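Local atomic coordinates of sorbitol dehydrogenase (Gluconobacter oxydans, PDB entry 5ITG), a protein that probably oxidises D-sorbitol to L-sorbose with a nicotinamide cofactor, as a member of the mannitol dehydrogenase family. Residues K76-L81 / L249-P254; E291-R296 / E351-S356; A16-I21 / I48-P53; P274-E277 / Q282-G285. All blocks are in the same frame, centred on the assembly; numbering follows the deposited sequence.

Contact 1 of 4, residues K76-L81 / L249-P254; sequences KAQDCL and LDDDLP
Gln78 reaches from the end of helix 66-77 to the loop 249-254, and its amide joins the two. From CB the chain sets off with CG anti to the carbonyl carbon (chi1 -68°) and then runs extended, so that Gln78 CD arrives 3.8 Å from Asp252 N. Gln78 OE1 accepts from that Asp252 N at 2.8 Å, in the carbonyl plane and on a lone pair, with an N-H...O angle of 164°. Gln78 NE2 has two acceptors, both close to the amide plane: Asp251 OD1 at 3.1 Å and, back in its own segment, Leu81 O at 2.8 Å. A Schellman motif ends the helix here, with Asp79 as its positive-phi C-prime residue, and a type I' turn from Gln78 to Leu81 leads on toward strand 82-87 of the Rossmann domain. A glutamine suits the spot because one planar group both donates and accepts. Asp251 OD1 also receives Leu253 N at 2.8 Å, closing an Asx turn; this donor and Gln78 NE2 come from opposite faces of the carboxylate. The other oxygen, Asp251 OD2, bonds to Ser83 OG, which ties the loop to the start of strand 82-87.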
loop_
_atom_site.group_PDB
_atom_site.type_symbol
_atom_site.label_atom_id
_atom_site.label_comp_id
_atom_site.label_asym_id
_atom_site.label_seq_id
_atom_site.Cartn_x
_atom_site.Cartn_y
_atom_site.Cartn_z
ATOM N N LYS A 76 0.206 25.800 3.071
ATOM C CA LYS A 76 -0.148 27.086 2.480
ATOM C C LYS A 76 1.062 28.023 2.455
ATOM O O LYS A 76 1.239 28.793 1.515
ATOM C CB LYS A 76 -1.294 27.729 3.271
ATOM C CG LYS A 76 -2.592 26.925 3.254
ATOM C CD LYS A 76 -3.220 26.883 1.858
ATOM C CE LYS A 76 -3.691 28.266 1.416
ATOM N NZ LYS A 76 -4.391 28.239 0.096
ATOM N N ALA A 77 1.898 27.946 3.485
ATOM C CA ALA A 77 3.084 28.795 3.571
ATOM C C ALA A 77 4.049 28.564 2.409
ATOM O O ALA A 77 4.725 29.490 1.958
ATOM C CB ALA A 77 3.802 28.556 4.900
ATOM N N GLN A 78 4.117 27.329 1.924
ATOM C CA GLN A 78 5.007 27.011 0.814
ATOM C C GLN A 78 4.244 26.899 -0.498
ATOM O O GLN A 78 4.714 26.259 -1.443
ATOM C CB GLN A 78 5.752 25.702 1.085
ATOM C CG GLN A 78 6.749 25.788 2.223
ATOM C CD GLN A 78 7.443 24.468 2.495
ATOM O OE1 GLN A 78 8.285 24.371 3.389
ATOM N NE2 GLN A 78 7.093 23.440 1.726
ATOM N N ASP A 79 3.072 27.534 -0.551
ATOM C CA ASP A 79 2.226 27.502 -1.741
ATOM C C ASP A 79 1.894 26.060 -2.110
ATOM O O ASP A 79 1.732 25.728 -3.287
ATOM C CB ASP A 79 2.921 28.199 -2.919
ATOM C CG ASP A 79 2.994 29.707 -2.747
ATOM O OD1 ASP A 79 1.927 30.343 -2.635
ATOM O OD2 ASP A 79 4.117 30.258 -2.723
ATOM N N CYS A 80 1.792 25.222 -1.079
ATOM C CA CYS A 80 1.488 23.800 -1.213
ATOM C C CYS A 80 2.574 23.003 -1.931
ATOM O O CYS A 80 2.385 21.826 -2.241
ATOM C CB CYS A 80 0.137 23.605 -1.905
ATOM S SG CYS A 80 -1.274 24.019 -0.839
ATOM N N LEU A 81 3.709 23.649 -2.186
ATOM C CA LEU A 81 4.842 22.999 -2.843
ATOM C C LEU A 81 5.647 22.219 -1.803
ATOM O O LEU A 81 5.755 22.639 -0.652
ATOM C CB LEU A 81 5.767 24.042 -3.477
ATOM C CG LEU A 81 5.273 24.926 -4.624
ATOM C CD1 LEU A 81 6.215 26.115 -4.765
ATOM C CD2 LEU A 81 5.206 24.133 -5.921
ATOM N N LEU A 249 17.349 22.629 0.412
ATOM C CA LEU A 249 16.078 23.339 0.498
ATOM C C LEU A 249 15.541 23.359 1.922
ATOM O O LEU A 249 15.581 22.347 2.620
ATOM C CB LEU A 249 15.044 22.665 -0.407
ATOM C CG LEU A 249 15.399 22.504 -1.887
ATOM C CD1 LEU A 249 14.389 21.577 -2.550
ATOM C CD2 LEU A 249 15.417 23.866 -2.568
ATOM N N ASP A 250 15.036 24.511 2.349
ATOM C CA ASP A 250 14.474 24.631 3.690
ATOM C C ASP A 250 13.007 24.223 3.608
ATOM O O ASP A 250 12.104 25.051 3.726
ATOM C CB ASP A 250 14.599 26.071 4.197
ATOM C CG ASP A 250 13.988 26.257 5.574
ATOM O OD1 ASP A 250 14.386 25.528 6.507
ATOM O OD2 ASP A 250 13.110 27.136 5.724
ATOM N N ASP A 251 12.787 22.931 3.402
ATOM C CA ASP A 251 11.451 22.381 3.268
ATOM C C ASP A 251 10.859 21.997 4.616
ATOM O O ASP A 251 11.501 21.320 5.406
ATOM C CB ASP A 251 11.506 21.144 2.369
ATOM C CG ASP A 251 10.137 20.703 1.887
ATOM O OD1 ASP A 251 9.119 21.225 2.393
ATOM O OD2 ASP A 251 10.086 19.825 0.999
ATOM N N ASP A 252 9.634 22.438 4.875
ATOM C CA ASP A 252 8.959 22.095 6.122
ATOM C C ASP A 252 8.261 20.739 5.993
ATOM O O ASP A 252 7.991 20.069 6.994
ATOM C CB ASP A 252 7.920 23.159 6.476
ATOM C CG ASP A 252 8.522 24.337 7.209
ATOM O OD1 ASP A 252 9.004 24.139 8.341
ATOM O OD2 ASP A 252 8.519 25.455 6.656
ATOM N N LEU A 253 7.994 20.335 4.755
ATOM C CA LEU A 253 7.303 19.078 4.476
ATOM C C LEU A 253 8.048 18.171 3.488
ATOM O O LEU A 253 7.478 17.724 2.494
ATOM C CB LEU A 253 5.911 19.394 3.925
ATOM C CG LEU A 253 5.119 20.359 4.808
ATOM C CD1 LEU A 253 3.965 20.956 4.029
ATOM C CD2 LEU A 253 4.632 19.621 6.048
ATOM N N PRO A 254 9.326 17.873 3.758
ATOM C CA PRO A 254 10.094 17.013 2.856
ATOM C C PRO A 254 9.755 15.545 3.065
ATOM O O PRO A 254 9.426 15.134 4.172
ATOM C CB PRO A 254 11.529 17.312 3.258
ATOM C CG PRO A 254 11.401 17.412 4.744
ATOM C CD PRO A 254 10.148 18.275 4.914
#

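Contact 2 of 4, residues E291-R296 / E351-S356; sequences EYVKIR and EGYRDS
Val293 puts its CG1 methyl over the centre of the Tyr353 ring, 3.7 Å from the centroid and only 11° off the ring normal, a CH-pi contact made squarely on the face. The nearest ring atom is Tyr353 CD2, also 3.7 Å from Val293 CG1. Beyond the ring, the phenol oxygen settles against the next residue of the helix: Tyr353 OH lies 3.6 Å from Lys294 CA and 3.7 Å from Lys294 CG. Both partners send the touching group anti to the backbone N, Val293 with CG1 (chi1 169°) and Tyr353 with CG (chi1 -167°), which carries methyl and ring into the space between the helices. Here helix 288-312 packs on helix 350-361 within the all-helical C-terminal domain of the mannitol dehydrogenase family. A beta-branched valine offers a compact methyl to the broad ring, while the lysine lends its aliphatic stem and carries its charge away, NZ bonding to Val228 O. Replacing Tyr353 by an alanine would probably open a gap beside Val293 and leave its CG1 methyl without the aromatic face. The Tyr353 side chain also touches Trp290, Met297 and Leu298 of helix 288-312. On the face remote from the valine, Ser356 OG stands 4.1 Å above the ring plane, near the rim; the same hydroxyl donates to Tyr353 O one turn back in the helix.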
loop_
_atom_site.group_PDB
_atom_site.type_symbol
_atom_site.label_atom_id
_atom_site.label_comp_id
_atom_site.label_asym_id
_atom_site.label_seq_id
_atom_site.Cartn_x
_atom_site.Cartn_y
_atom_site.Cartn_z
ATOM N N GLU A 291 -2.883 -7.904 -8.617
ATOM C CA GLU A 291 -2.876 -7.995 -7.151
ATOM C C GLU A 291 -2.200 -9.291 -6.712
ATOM O O GLU A 291 -1.445 -9.308 -5.730
ATOM C CB GLU A 291 -4.303 -7.981 -6.574
ATOM C CG GLU A 291 -5.063 -6.672 -6.738
ATOM C CD GLU A 291 -6.287 -6.587 -5.825
ATOM O OE1 GLU A 291 -7.004 -7.602 -5.688
ATOM O OE2 GLU A 291 -6.536 -5.504 -5.253
ATOM N N TYR A 292 -2.475 -10.380 -7.432
ATOM C CA TYR A 292 -1.886 -11.656 -7.081
ATOM C C TYR A 292 -0.411 -11.765 -7.418
ATOM O O TYR A 292 0.305 -12.518 -6.773
ATOM C CB TYR A 292 -2.696 -12.815 -7.680
ATOM C CG TYR A 292 -3.930 -13.075 -6.835
ATOM C CD1 TYR A 292 -3.805 -13.343 -5.471
ATOM C CD2 TYR A 292 -5.215 -12.960 -7.367
ATOM C CE1 TYR A 292 -4.924 -13.476 -4.647
ATOM C CE2 TYR A 292 -6.351 -13.093 -6.548
ATOM C CZ TYR A 292 -6.189 -13.346 -5.185
ATOM O OH TYR A 292 -7.286 -13.435 -4.356
ATOM N N VAL A 293 0.053 -11.017 -8.416
ATOM C CA VAL A 293 1.480 -11.029 -8.730
ATOM C C VAL A 293 2.189 -10.410 -7.516
ATOM O O VAL A 293 3.184 -10.939 -7.014
ATOM C CB VAL A 293 1.816 -10.165 -9.961
ATOM C CG1 VAL A 293 3.344 -9.993 -10.071
ATOM C CG2 VAL A 293 1.271 -10.825 -11.227
ATOM N N LYS A 294 1.660 -9.288 -7.040
ATOM C CA LYS A 294 2.247 -8.604 -5.890
ATOM C C LYS A 294 2.187 -9.484 -4.645
ATOM O O LYS A 294 3.175 -9.626 -3.912
ATOM C CB LYS A 294 1.513 -7.294 -5.638
ATOM C CG LYS A 294 2.179 -6.407 -4.600
ATOM C CD LYS A 294 1.361 -5.150 -4.387
ATOM C CE LYS A 294 1.797 -4.415 -3.146
ATOM N NZ LYS A 294 0.801 -3.370 -2.771
ATOM N N ILE A 295 1.026 -10.084 -4.412
ATOM C CA ILE A 295 0.844 -10.954 -3.253
ATOM C C ILE A 295 1.745 -12.195 -3.278
ATOM O O ILE A 295 2.443 -12.497 -2.301
ATOM C CB ILE A 295 -0.630 -11.426 -3.155
ATOM C CG1 ILE A 295 -1.525 -10.249 -2.751
ATOM C CG2 ILE A 295 -0.765 -12.569 -2.147
ATOM C CD1 ILE A 295 -3.001 -10.568 -2.861
ATOM N N ARG A 296 1.750 -12.898 -4.408
ATOM C CA ARG A 296 2.499 -14.143 -4.501
ATOM C C ARG A 296 3.984 -14.073 -4.826
ATOM O O ARG A 296 4.691 -15.084 -4.696
ATOM C CB ARG A 296 1.786 -15.085 -5.477
ATOM C CG ARG A 296 0.350 -15.432 -5.033
ATOM C CD ARG A 296 -0.314 -16.390 -6.011
ATOM N NE ARG A 296 0.489 -17.594 -6.159
ATOM C CZ ARG A 296 0.467 -18.391 -7.227
ATOM N NH1 ARG A 296 -0.330 -18.120 -8.262
ATOM N NH2 ARG A 296 1.258 -19.455 -7.267
ATOM N N GLU A 351 9.571 -12.442 -14.752
ATOM C CA GLU A 351 10.998 -12.449 -14.464
ATOM C C GLU A 351 11.486 -11.041 -14.179
ATOM O O GLU A 351 12.379 -10.843 -13.354
ATOM C CB GLU A 351 11.782 -13.041 -15.636
ATOM C CG GLU A 351 11.395 -14.468 -15.963
ATOM C CD GLU A 351 10.559 -14.576 -17.227
ATOM O OE1 GLU A 351 9.372 -14.134 -17.238
ATOM O OE2 GLU A 351 11.106 -15.104 -18.216
ATOM N N GLY A 352 10.903 -10.070 -14.875
ATOM C CA GLY A 352 11.267 -8.681 -14.662
ATOM C C GLY A 352 10.730 -8.254 -13.306
ATOM O O GLY A 352 11.349 -7.461 -12.601
ATOM N N TYR A 353 9.567 -8.778 -12.935
ATOM C CA TYR A 353 8.993 -8.436 -11.644
ATOM C C TYR A 353 9.900 -9.010 -10.561
ATOM O O TYR A 353 10.193 -8.351 -9.563
ATOM C CB TYR A 353 7.590 -9.015 -11.480
ATOM C CG TYR A 353 6.866 -8.412 -10.284
ATOM C CD1 TYR A 353 6.297 -7.144 -10.359
ATOM C CD2 TYR A 353 6.810 -9.086 -9.069
ATOM C CE1 TYR A 353 5.687 -6.553 -9.239
ATOM C CE2 TYR A 353 6.209 -8.516 -7.949
ATOM C CZ TYR A 353 5.651 -7.253 -8.040
ATOM O OH TYR A 353 5.062 -6.699 -6.929
ATOM N N ARG A 354 10.327 -10.252 -10.767
ATOM C CA ARG A 354 11.223 -10.936 -9.837
ATOM C C ARG A 354 12.462 -10.073 -9.616
ATOM O O ARG A 354 12.899 -9.871 -8.482
ATOM C CB ARG A 354 11.645 -12.292 -10.416
ATOM C CG ARG A 354 12.771 -12.994 -9.663
ATOM C CD ARG A 354 13.478 -13.988 -10.593
ATOM N NE ARG A 354 14.244 -13.307 -11.638
ATOM C CZ ARG A 354 14.613 -13.859 -12.792
ATOM N NH1 ARG A 354 14.285 -15.117 -13.076
ATOM N NH2 ARG A 354 15.327 -13.158 -13.662
ATOM N N ASP A 355 13.027 -9.564 -10.706
ATOM C CA ASP A 355 14.212 -8.728 -10.601
ATOM C C ASP A 355 13.950 -7.491 -9.751
ATOM O O ASP A 355 14.799 -7.102 -8.949
ATOM C CB ASP A 355 14.712 -8.316 -11.989
ATOM C CG ASP A 355 15.258 -9.492 -12.780
ATOM O OD1 ASP A 355 15.666 -10.491 -12.147
ATOM O OD2 ASP A 355 15.293 -9.416 -14.028
ATOM N N SER A 356 12.781 -6.877 -9.912
ATOM C CA SER A 356 12.458 -5.685 -9.128
ATOM C C SER A 356 12.287 -6.018 -7.647
ATOM O O SER A 356 12.670 -5.232 -6.781
ATOM C CB SER A 356 11.184 -5.010 -9.651
ATOM O OG SER A 356 10.035 -5.813 -9.427
#

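Contact 3 of 4, residues A16-I21 / I48-P53; sequences APPYDI and ILEHAP
The Tyr19 ring is held between Pro17, from its own segment, and Leu49, from the facing loop. Pro17 CB stands 3.6 Å above the plane on one face, and Leu49 CB lies 3.6 Å from the plane on the opposite one, both displaced toward the rim. Leu49 CD2 joins on that second face as a CH-pi contact, 3.9 Å from the centroid and 29° off the normal, leaning toward the phenol end: it is 3.4 Å from Tyr19 CZ. Tyr19 has CG between the backbone N and the carbonyl carbon (chi1 53°), the rotation that turns the ring toward the loop 48-53. A tyrosine serves well here, its flat carbon faces taking proline and leucine while its hydroxyl bonds to Glu46 OE1. Nearer the backbone, Glu50 packs by its aliphatic part, with CB 3.4 Å from Pro18 O and 4.1 Å from Tyr19 CB. A serine in place of Tyr19 would probably leave Leu49 without the aromatic face it packs on and Glu46 without its phenol partner. Pro18 itself is the centre of an inverse gamma turn that bends the chain ahead of the tyrosine. The contact thus joins the connection between strands 14-15 and 26-31 to the one between helix 41-46 and strand 56-61, with Ile24 touching both Tyr19 and Leu49 and Pro18 resting on Arg96 of strand 93-106.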
loop_
_atom_site.group_PDB
_atom_site.type_symbol
_atom_site.label_atom_id
_atom_site.label_comp_id
_atom_site.label_asym_id
_atom_site.label_seq_id
_atom_site.Cartn_x
_atom_site.Cartn_y
_atom_site.Cartn_z
ATOM N N ALA A 16 12.304 21.204 -10.913
ATOM C CA ALA A 16 11.092 21.950 -10.609
ATOM C C ALA A 16 9.935 21.363 -11.406
ATOM O O ALA A 16 10.140 20.559 -12.315
ATOM C CB ALA A 16 11.282 23.419 -10.963
ATOM N N PRO A 17 8.697 21.747 -11.068
ATOM C CA PRO A 17 7.550 21.217 -11.807
ATOM C C PRO A 17 7.758 21.422 -13.302
ATOM O O PRO A 17 8.078 22.520 -13.741
ATOM C CB PRO A 17 6.391 22.038 -11.259
ATOM C CG PRO A 17 6.798 22.255 -9.833
ATOM C CD PRO A 17 8.257 22.618 -9.965
ATOM N N PRO A 18 7.590 20.361 -14.103
ATOM C CA PRO A 18 7.766 20.445 -15.557
ATOM C C PRO A 18 6.558 21.020 -16.297
ATOM O O PRO A 18 6.092 20.442 -17.281
ATOM C CB PRO A 18 8.035 18.999 -15.944
ATOM C CG PRO A 18 7.118 18.256 -15.013
ATOM C CD PRO A 18 7.362 18.965 -13.685
ATOM N N TYR A 19 6.059 22.156 -15.824
ATOM C CA TYR A 19 4.902 22.809 -16.433
ATOM C C TYR A 19 4.689 24.173 -15.786
ATOM O O TYR A 19 5.243 24.454 -14.727
ATOM C CB TYR A 19 3.655 21.940 -16.239
ATOM C CG TYR A 19 3.420 21.551 -14.797
ATOM C CD1 TYR A 19 2.892 22.462 -13.884
ATOM C CD2 TYR A 19 3.764 20.282 -14.336
ATOM C CE1 TYR A 19 2.712 22.123 -12.551
ATOM C CE2 TYR A 19 3.590 19.930 -13.001
ATOM C CZ TYR A 19 3.064 20.855 -12.117
ATOM O OH TYR A 19 2.885 20.512 -10.803
ATOM N N ASP A 20 3.894 25.025 -16.427
ATOM C CA ASP A 20 3.624 26.345 -15.875
ATOM C C ASP A 20 2.662 26.156 -14.706
ATOM O O ASP A 20 1.495 25.820 -14.905
ATOM C CB ASP A 20 2.981 27.245 -16.931
ATOM C CG ASP A 20 2.998 28.710 -16.534
ATOM O OD1 ASP A 20 2.820 29.004 -15.330
ATOM O OD2 ASP A 20 3.176 29.567 -17.428
ATOM N N ILE A 21 3.153 26.373 -13.490
ATOM C CA ILE A 21 2.334 26.200 -12.298
ATOM C C ILE A 21 1.105 27.113 -12.290
ATOM O O ILE A 21 0.105 26.817 -11.636
ATOM C CB ILE A 21 3.165 26.449 -11.016
ATOM C CG1 ILE A 21 2.313 26.167 -9.775
ATOM C CG2 ILE A 21 3.685 27.882 -10.999
ATOM C CD1 ILE A 21 2.984 26.537 -8.470
ATOM N N ILE A 48 1.728 14.318 -15.934
ATOM C CA ILE A 48 0.796 14.464 -17.049
ATOM C C ILE A 48 0.176 15.858 -17.071
ATOM O O ILE A 48 -0.626 16.177 -17.947
ATOM C CB ILE A 48 -0.334 13.398 -16.994
ATOM C CG1 ILE A 48 -1.013 13.401 -15.623
ATOM C CG2 ILE A 48 0.236 12.019 -17.300
ATOM C CD1 ILE A 48 -1.900 14.606 -15.366
ATOM N N LEU A 49 0.561 16.690 -16.108
ATOM C CA LEU A 49 0.036 18.046 -16.006
ATOM C C LEU A 49 0.498 18.920 -17.175
ATOM O O LEU A 49 -0.142 19.919 -17.512
ATOM C CB LEU A 49 0.474 18.661 -14.676
ATOM C CG LEU A 49 -0.615 19.245 -13.771
ATOM C CD1 LEU A 49 -1.831 18.334 -13.736
ATOM C CD2 LEU A 49 -0.050 19.434 -12.372
ATOM N N GLU A 50 1.614 18.542 -17.788
ATOM C CA GLU A 50 2.147 19.283 -18.924
ATOM C C GLU A 50 1.369 18.900 -20.180
ATOM O O GLU A 50 1.512 19.530 -21.224
ATOM C CB GLU A 50 3.628 18.955 -19.117
ATOM C CG GLU A 50 3.889 17.489 -19.414
ATOM C CD GLU A 50 5.368 17.170 -19.516
ATOM O OE1 GLU A 50 6.052 17.804 -20.351
ATOM O OE2 GLU A 50 5.841 16.287 -18.763
ATOM N N HIS A 51 0.545 17.863 -20.063
ATOM C CA HIS A 51 -0.265 17.372 -21.174
ATOM C C HIS A 51 -1.715 17.807 -21.010
ATOM O O HIS A 51 -2.360 18.255 -21.960
ATOM C CB HIS A 51 -0.207 15.844 -21.220
ATOM C CG HIS A 51 1.172 15.299 -21.412
ATOM N ND1 HIS A 51 1.535 14.034 -21.002
ATOM C CD2 HIS A 51 2.275 15.843 -21.981
ATOM C CE1 HIS A 51 2.803 13.823 -21.307
ATOM N NE2 HIS A 51 3.275 14.904 -21.902
ATOM N N ALA A 52 -2.221 17.651 -19.790
ATOM C CA ALA A 52 -3.589 18.008 -19.453
ATOM C C ALA A 52 -3.527 18.778 -18.142
ATOM O O ALA A 52 -3.636 18.200 -17.062
ATOM C CB ALA A 52 -4.426 16.751 -19.291
ATOM N N PRO A 53 -3.356 20.104 -18.224
ATOM C CA PRO A 53 -3.263 20.995 -17.066
ATOM C C PRO A 53 -4.505 21.131 -16.188
ATOM O O PRO A 53 -4.455 21.795 -15.157
ATOM C CB PRO A 53 -2.866 22.324 -17.700
ATOM C CG PRO A 53 -3.601 22.284 -19.001
ATOM C CD PRO A 53 -3.333 20.876 -19.480
#

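Contact 4 of 4, residues P274-E277 / Q282-G285; sequences PPLE and QMVG
The chain passes through an inverse gamma turn centred on Pro275 into a short 3-10 segment and soon returns as strand 282-284, with the CA atoms of Glu277 and Gln282 6.0 Å apart. That strand forms one margin of a three-stranded mixed sheet, paired in parallel with strand 263-266, and the segment 274-277 belongs to the connection between the two. Selenomethionine, which stands at Met283, carries the contact through its terminal methyl. Its chain bends at chi2 (57°) and again at chi3 (101°), bringing CE against the 3-10 segment. There Met283 CE meets the backbone as well as side chains, lying 3.4 Å from Glu277 N. Leu276 contributes the root of its side chain, while its side chain also packs on Leu265 of the neighbouring strand, a partner it shares with Met283. An unbranched, flexible side chain suits this position because it can fold its methyl into the angle between two adjacent residues. Glu277 is bent at chi2 (-68°), and its carboxylate passes beside the methyl, Glu277 OE1 lying 3.3 Å from Met283 CE and engaged in a salt bridge with Arg273, a residue that the Met283 side chain also touches. The approach of Met283 CE to Leu276 CB, at 3.5 Å, is tight for two carbons.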
loop_
_atom_site.group_PDB
_atom_site.type_symbol
_atom_site.label_atom_id
_atom_site.label_comp_id
_atom_site.label_asym_id
_atom_site.label_seq_id
_atom_site.Cartn_x
_atom_site.Cartn_y
_atom_site.Cartn_z
ATOM N N PRO A 274 -7.190 11.782 -16.357
ATOM C CA PRO A 274 -5.933 12.274 -16.926
ATOM C C PRO A 274 -5.330 11.169 -17.798
ATOM O O PRO A 274 -5.714 10.003 -17.681
ATOM C CB PRO A 274 -5.069 12.536 -15.694
ATOM C CG PRO A 274 -6.060 12.749 -14.590
ATOM C CD PRO A 274 -7.131 11.748 -14.887
ATOM N N PRO A 275 -4.389 11.519 -18.687
ATOM C CA PRO A 275 -3.764 10.509 -19.548
ATOM C C PRO A 275 -2.643 9.826 -18.761
ATOM O O PRO A 275 -1.478 9.872 -19.144
ATOM C CB PRO A 275 -3.240 11.342 -20.710
ATOM C CG PRO A 275 -2.794 12.604 -20.015
ATOM C CD PRO A 275 -3.938 12.877 -19.055
ATOM N N LEU A 276 -3.017 9.194 -17.652
ATOM C CA LEU A 276 -2.072 8.523 -16.759
ATOM C C LEU A 276 -1.141 7.496 -17.406
ATOM O O LEU A 276 -0.028 7.276 -16.922
ATOM C CB LEU A 276 -2.841 7.885 -15.595
ATOM C CG LEU A 276 -3.647 8.896 -14.767
ATOM C CD1 LEU A 276 -4.503 8.182 -13.721
ATOM C CD2 LEU A 276 -2.694 9.861 -14.103
ATOM N N GLU A 277 -1.577 6.854 -18.486
ATOM C CA GLU A 277 -0.704 5.887 -19.143
ATOM C C GLU A 277 0.611 6.566 -19.527
ATOM O O GLU A 277 1.680 5.964 -19.439
ATOM C CB GLU A 277 -1.378 5.290 -20.386
ATOM C CG GLU A 277 -1.767 6.284 -21.476
ATOM C CD GLU A 277 -2.882 7.227 -21.052
ATOM O OE1 GLU A 277 -3.816 6.775 -20.360
ATOM O OE2 GLU A 277 -2.831 8.420 -21.430
ATOM N N GLN A 282 -0.521 1.753 -15.381
ATOM C CA GLN A 282 -0.960 0.624 -16.188
ATOM C C GLN A 282 -2.466 0.471 -16.093
ATOM O O GLN A 282 -2.999 0.055 -15.066
ATOM C CB GLN A 282 -0.232 -0.645 -15.719
ATOM C CG GLN A 282 1.289 -0.579 -15.964
ATOM C CD GLN A 282 2.111 -1.552 -15.110
ATOM O OE1 GLN A 282 2.110 -1.472 -13.879
ATOM N NE2 GLN A 282 2.833 -2.459 -15.768
HETATM N N MSE A 283 -3.155 0.833 -17.172
HETATM C CA MSE A 283 -4.606 0.748 -17.211
HETATM C C MSE A 283 -5.026 -0.672 -17.568
HETATM O O MSE A 283 -4.478 -1.271 -18.492
HETATM C CB MSE A 283 -5.153 1.748 -18.236
HETATM C CG MSE A 283 -5.944 2.908 -17.628
HETATM SE SE MSE A 283 -4.985 3.978 -16.327
HETATM C CE MSE A 283 -4.517 5.482 -17.457
ATOM N N VAL A 284 -5.991 -1.214 -16.830
ATOM C CA VAL A 284 -6.460 -2.577 -17.068
ATOM C C VAL A 284 -7.968 -2.697 -16.940
ATOM O O VAL A 284 -8.636 -1.782 -16.476
ATOM C CB VAL A 284 -5.855 -3.563 -16.050
ATOM C CG1 VAL A 284 -4.338 -3.547 -16.139
ATOM C CG2 VAL A 284 -6.312 -3.186 -14.635
ATOM N N GLY A 285 -8.490 -3.852 -17.335
ATOM C CA GLY A 285 -9.915 -4.103 -17.221
ATOM C C GLY A 285 -10.244 -4.694 -15.857
ATOM O O GLY A 285 -11.307 -4.426 -15.289
#

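How the contacts relate
From the N terminus, contact 3 comes first, bringing the connection after strand 14-15 to the loop before strand 56-61. Contact 1 then spans 168 residues, joining the end of helix 66-77 to the approach to strand 255-258, so that early and late parts of the Rossmann domain meet. Contact 4 closes a short loop ahead of strand 282-284, and contact 2 pairs two helices of the C-terminal domain. All four run in series, none enclosing or crossing another. Contact 3 touches two others: Ile21 CD1 lies 4.1 Å from Leu81 CD2 of contact 1, while Ile48 and Ala52 pack on Pro274, Pro275 and Leu276 of contact 4. Contact 2 stands apart, its nearest atoms about 8 Å from contact 4.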